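Local coordinates for protein alpha-14 giardin (Giardia lamblia, PDB 3CHJ) that binds calcium ions and phospholipid as an annexin, and may act as a calcium-regulated structural element linking the membrane bilayer to the underlying axoneme, at residues D242-F255 with C276-G288. Numbering follows the deposited sequence.
Sequences DPCCAAAFSMNVAF and CKGCKYYYKKVYG
Ala248 packs its CB on the backbone at Tyr283 (3.7 Å from Tyr283 N), where helix 243-254 meets helix 279-287, while Cys279 SG lies beside the backbone N of Ala248. Here the packing is close: small residues let the two axes come within 8.0 Å of each other at a crossing angle of -65°. Ala247 CB sits against both Cys279 SG and Cys276 CB, and Trp311 covers Ala247 and Cys279 from outside the pair. At the start of the helices Cys244 points its sulfur into the beta turn Cys276-Cys279, with SG 3.3 Å from Gly278 N. Both helices fall largely in the region assigned to the fourth repeat of this annexin, an all-helical array in which helices 227-241 and 262-272 pack on helix 243-254 and helix 291-298 touches both members of the pair. Toward the other end, the Asn252 amide lies almost parallel to the Tyr287 ring, the planes 8° apart; Asn252 CB makes a CH-pi contact 3.9 Å from the ring centroid, and the amide carbon is stacked over the same face. Having CG anti to the backbone N (chi1 -177°) carries the amide over the Tyr287 ring, with Asn252 OD1 3.1 Å from Tyr283 OH. Val286 of the same helix as Tyr287 covers the opposite face of that ring, whose hydroxyl meets the edge of the Phe249 ring. The more open side is at Asp242 and Tyr282, which are bridged by a water that donates to Asp242 OD2 and lies 2.7 Å from Tyr282 OH. Asp242 also N-caps helix 243-254, as OD1 accepts from Cys244 N from above the carboxylate plane. Cys245 SG approaches the Tyr282 ring obliquely, 3.5 Å from CD1 of Tyr282, a sulfur-aromatic contact.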
loop_
_atom_site.group_PDB
_atom_site.type_symbol
_atom_site.label_atom_id
_atom_site.label_comp_id
_atom_site.label_asym_id
_atom_site.label_seq_id
_atom_site.Cartn_x
_atom_site.Cartn_y
_atom_site.Cartn_z
ATOM N N ASP A 242 9.684 7.258 5.033
ATOM C CA ASP A 242 9.008 6.748 6.240
ATOM C C ASP A 242 7.664 6.122 5.839
ATOM O O ASP A 242 6.715 6.867 5.569
ATOM C CB ASP A 242 8.743 7.862 7.230
ATOM C CG ASP A 242 8.196 7.351 8.567
ATOM O OD1 ASP A 242 7.642 6.225 8.626
ATOM O OD2 ASP A 242 8.302 8.099 9.559
ATOM N N PRO A 243 7.601 4.778 5.761
ATOM C CA PRO A 243 6.353 4.092 5.397
ATOM C C PRO A 243 5.085 4.594 6.085
ATOM O O PRO A 243 4.023 4.571 5.453
ATOM C CB PRO A 243 6.632 2.635 5.765
ATOM C CG PRO A 243 8.113 2.494 5.431
ATOM C CD PRO A 243 8.706 3.797 5.952
ATOM N N CYS A 244 5.163 5.046 7.338
ATOM C CA CYS A 244 3.960 5.542 8.040
ATOM C C CYS A 244 3.401 6.803 7.390
ATOM O O CYS A 244 2.178 6.993 7.313
ATOM C CB CYS A 244 4.216 5.768 9.533
ATOM S SG CYS A 244 4.469 4.225 10.418
ATOM N N CYS A 245 4.305 7.639 6.881
ATOM C CA CYS A 245 3.917 8.821 6.127
ATOM C C CYS A 245 3.281 8.433 4.792
ATOM O O CYS A 245 2.299 9.057 4.369
ATOM C CB CYS A 245 5.114 9.718 5.897
ATOM S SG CYS A 245 5.516 10.675 7.389
ATOM N N ALA A 246 3.828 7.402 4.148
ATOM C CA ALA A 246 3.240 6.910 2.906
ATOM C C ALA A 246 1.803 6.416 3.105
ATOM O O ALA A 246 0.924 6.692 2.281
ATOM C CB ALA A 246 4.128 5.828 2.267
ATOM N N ALA A 247 1.571 5.688 4.190
ATOM C CA ALA A 247 0.243 5.177 4.483
ATOM C C ALA A 247 -0.709 6.355 4.728
ATOM O O ALA A 247 -1.821 6.376 4.218
ATOM C CB ALA A 247 0.291 4.268 5.701
ATOM N N ALA A 248 -0.275 7.336 5.528
ATOM C CA ALA A 248 -1.106 8.520 5.777
ATOM C C ALA A 248 -1.442 9.278 4.503
ATOM O O ALA A 248 -2.571 9.705 4.309
ATOM C CB ALA A 248 -0.439 9.453 6.793
ATOM N N PHE A 249 -0.443 9.421 3.635
ATOM C CA PHE A 249 -0.642 10.082 2.347
ATOM C C PHE A 249 -1.665 9.331 1.511
ATOM O O PHE A 249 -2.610 9.940 1.009
ATOM C CB PHE A 249 0.708 10.173 1.615
ATOM C CG PHE A 249 0.610 10.652 0.175
ATOM C CD1 PHE A 249 0.045 11.887 -0.130
ATOM C CD2 PHE A 249 1.079 9.848 -0.868
ATOM C CE1 PHE A 249 -0.039 12.331 -1.467
ATOM C CE2 PHE A 249 0.996 10.291 -2.225
ATOM C CZ PHE A 249 0.433 11.516 -2.503
ATOM N N SER A 250 -1.474 8.022 1.353
ATOM C CA SER A 250 -2.409 7.249 0.503
ATOM C C SER A 250 -3.828 7.275 1.072
ATOM O O SER A 250 -4.822 7.362 0.324
ATOM C CB SER A 250 -1.946 5.809 0.327
ATOM O OG SER A 250 -0.665 5.740 -0.301
ATOM N N MET A 251 -3.929 7.212 2.398
ATOM C CA MET A 251 -5.243 7.262 3.047
ATOM C C MET A 251 -5.882 8.637 2.832
ATOM O O MET A 251 -7.068 8.723 2.549
ATOM C CB MET A 251 -5.146 6.927 4.537
ATOM C CG MET A 251 -4.798 5.443 4.816
ATOM S SD MET A 251 -6.030 4.240 4.225
ATOM C CE MET A 251 -7.394 4.567 5.385
ATOM N N ASN A 252 -5.099 9.709 2.939
ATOM C CA ASN A 252 -5.644 11.053 2.691
ATOM C C ASN A 252 -6.210 11.195 1.276
ATOM O O ASN A 252 -7.312 11.734 1.077
ATOM C CB ASN A 252 -4.596 12.137 2.972
ATOM C CG ASN A 252 -5.159 13.545 2.785
ATOM O OD1 ASN A 252 -5.947 14.038 3.604
ATOM N ND2 ASN A 252 -4.759 14.194 1.704
ATOM N N VAL A 253 -5.468 10.685 0.297
ATOM C CA VAL A 253 -5.913 10.762 -1.102
ATOM C C VAL A 253 -7.184 9.936 -1.283
ATOM O O VAL A 253 -8.113 10.370 -1.982
ATOM C CB VAL A 253 -4.803 10.326 -2.082
ATOM C CG1 VAL A 253 -5.336 10.257 -3.513
ATOM C CG2 VAL A 253 -3.626 11.276 -2.001
ATOM N N ALA A 254 -7.228 8.761 -0.648
ATOM C CA ALA A 254 -8.384 7.855 -0.737
ATOM C C ALA A 254 -9.664 8.453 -0.146
ATOM O O ALA A 254 -10.748 8.257 -0.700
ATOM C CB ALA A 254 -8.061 6.525 -0.108
ATOM N N PHE A 255 -9.543 9.226 0.938
ATOM C CA PHE A 255 -10.681 9.979 1.489
ATOM C C PHE A 255 -11.087 11.159 0.575
ATOM O O PHE A 255 -12.061 11.879 0.859
ATOM C CB PHE A 255 -10.345 10.533 2.886
ATOM C CG PHE A 255 -10.211 9.488 3.980
ATOM C CD1 PHE A 255 -11.187 8.509 4.181
ATOM C CD2 PHE A 255 -9.133 9.541 4.871
ATOM C CE1 PHE A 255 -11.068 7.569 5.216
ATOM C CE2 PHE A 255 -9.008 8.606 5.917
ATOM C CZ PHE A 255 -9.979 7.618 6.086
ATOM N N CYS A 276 2.497 -0.283 9.786
ATOM C CA CYS A 276 2.557 1.176 9.777
ATOM C C CYS A 276 1.763 1.807 10.925
ATOM O O CYS A 276 0.834 2.602 10.704
ATOM C CB CYS A 276 2.074 1.719 8.426
ATOM S SG CYS A 276 3.179 1.323 7.021
ATOM N N LYS A 277 2.179 1.492 12.141
ATOM C CA LYS A 277 1.458 1.906 13.339
ATOM C C LYS A 277 1.383 3.414 13.531
ATOM O O LYS A 277 0.407 3.918 14.100
ATOM C CB LYS A 277 2.053 1.234 14.574
ATOM C CG LYS A 277 1.915 -0.281 14.517
ATOM C CD LYS A 277 2.375 -0.940 15.807
ATOM C CE LYS A 277 2.373 -2.464 15.649
ATOM N NZ LYS A 277 2.361 -3.164 16.967
ATOM N N GLY A 278 2.379 4.137 13.025
ATOM C CA GLY A 278 2.368 5.585 13.180
ATOM C C GLY A 278 1.471 6.337 12.206
ATOM O O GLY A 278 1.450 7.571 12.211
ATOM N N CYS A 279 0.710 5.620 11.383
ATOM C CA CYS A 279 -0.144 6.283 10.391
ATOM C C CYS A 279 -1.006 7.407 10.959
ATOM O O CYS A 279 -1.003 8.536 10.417
ATOM C CB CYS A 279 -1.036 5.266 9.699
ATOM S SG CYS A 279 -2.128 5.999 8.436
ATOM N N LYS A 280 -1.767 7.120 12.017
ATOM C CA LYS A 280 -2.660 8.163 12.557
ATOM C C LYS A 280 -1.899 9.389 13.071
ATOM O O LYS A 280 -2.332 10.538 12.861
ATOM C CB LYS A 280 -3.595 7.616 13.640
ATOM C CG LYS A 280 -4.607 6.582 13.126
ATOM C CD LYS A 280 -5.724 6.353 14.177
ATOM C CE LYS A 280 -6.657 5.215 13.751
ATOM N NZ LYS A 280 -7.777 4.971 14.749
ATOM N N TYR A 281 -0.773 9.144 13.729
ATOM C CA TYR A 281 0.082 10.235 14.193
ATOM C C TYR A 281 0.558 11.138 13.038
ATOM O O TYR A 281 0.408 12.364 13.092
ATOM C CB TYR A 281 1.269 9.650 14.944
ATOM C CG TYR A 281 2.307 10.669 15.307
ATOM C CD1 TYR A 281 2.147 11.473 16.424
ATOM C CD2 TYR A 281 3.428 10.839 14.512
ATOM C CE1 TYR A 281 3.112 12.424 16.750
ATOM C CE2 TYR A 281 4.394 11.787 14.820
ATOM C CZ TYR A 281 4.225 12.570 15.944
ATOM O OH TYR A 281 5.201 13.499 16.269
ATOM N N TYR A 282 1.114 10.533 11.991
ATOM C CA TYR A 282 1.608 11.339 10.876
ATOM C C TYR A 282 0.467 11.981 10.116
ATOM O O TYR A 282 0.620 13.081 9.610
ATOM C CB TYR A 282 2.527 10.530 9.951
ATOM C CG TYR A 282 3.840 10.247 10.624
ATOM C CD1 TYR A 282 4.807 11.245 10.753
ATOM C CD2 TYR A 282 4.108 8.987 11.175
ATOM C CE1 TYR A 282 6.014 10.989 11.402
ATOM C CE2 TYR A 282 5.311 8.721 11.828
ATOM C CZ TYR A 282 6.256 9.725 11.941
ATOM O OH TYR A 282 7.448 9.479 12.571
ATOM N N TYR A 283 -0.667 11.299 10.046
ATOM C CA TYR A 283 -1.843 11.862 9.385
ATOM C C TYR A 283 -2.192 13.240 9.976
ATOM O O TYR A 283 -2.375 14.221 9.244
ATOM C CB TYR A 283 -3.048 10.901 9.476
ATOM C CG TYR A 283 -4.198 11.393 8.626
ATOM C CD1 TYR A 283 -4.413 10.871 7.344
ATOM C CD2 TYR A 283 -5.035 12.417 9.072
ATOM C CE1 TYR A 283 -5.433 11.355 6.529
ATOM C CE2 TYR A 283 -6.063 12.917 8.252
ATOM C CZ TYR A 283 -6.248 12.374 6.994
ATOM O OH TYR A 283 -7.246 12.848 6.174
ATOM N N LYS A 284 -2.280 13.312 11.301
ATOM C CA LYS A 284 -2.615 14.579 11.963
ATOM C C LYS A 284 -1.485 15.602 11.839
ATOM O O LYS A 284 -1.735 16.804 11.647
ATOM C CB LYS A 284 -2.950 14.329 13.430
ATOM C CG LYS A 284 -3.415 15.578 14.163
ATOM C CD LYS A 284 -4.040 15.233 15.492
ATOM C CE LYS A 284 -4.289 16.479 16.330
ATOM N NZ LYS A 284 -3.000 17.089 16.790
ATOM N N LYS A 285 -0.249 15.120 11.929
ATOM C CA LYS A 285 0.911 15.996 11.902
ATOM C C LYS A 285 0.948 16.720 10.563
ATOM O O LYS A 285 1.257 17.913 10.525
ATOM C CB LYS A 285 2.188 15.183 12.154
ATOM C CG LYS A 285 3.386 16.012 12.566
ATOM C CD LYS A 285 4.525 15.128 13.035
ATOM C CE LYS A 285 5.720 15.953 13.500
ATOM N NZ LYS A 285 6.810 15.052 14.007
ATOM N N VAL A 286 0.597 16.014 9.482
ATOM C CA VAL A 286 0.728 16.536 8.125
ATOM C C VAL A 286 -0.539 17.276 7.683
ATOM O O VAL A 286 -0.458 18.347 7.073
ATOM C CB VAL A 286 1.063 15.398 7.123
ATOM C CG1 VAL A 286 1.137 15.929 5.696
ATOM C CG2 VAL A 286 2.383 14.731 7.508
ATOM N N TYR A 287 -1.710 16.707 7.995
ATOM C CA TYR A 287 -2.985 17.220 7.468
ATOM C C TYR A 287 -3.775 18.075 8.456
ATOM O O TYR A 287 -4.792 18.663 8.073
ATOM C CB TYR A 287 -3.875 16.082 6.896
ATOM C CG TYR A 287 -3.117 15.334 5.835
ATOM C CD1 TYR A 287 -2.632 14.049 6.073
ATOM C CD2 TYR A 287 -2.813 15.949 4.624
ATOM C CE1 TYR A 287 -1.869 13.377 5.103
ATOM C CE2 TYR A 287 -2.069 15.299 3.661
ATOM C CZ TYR A 287 -1.600 14.024 3.898
ATOM O OH TYR A 287 -0.846 13.413 2.916
ATOM N N GLY A 288 -3.316 18.139 9.709
ATOM C CA GLY A 288 -3.963 19.005 10.717
ATOM C C GLY A 288 -5.235 18.489 11.372
ATOM O O GLY A 288 -5.618 18.938 12.459
HETATM O O HOH W 1 8.256 6.936 11.948
HETATM O O HOH W 2 1.616 11.872 4.680
#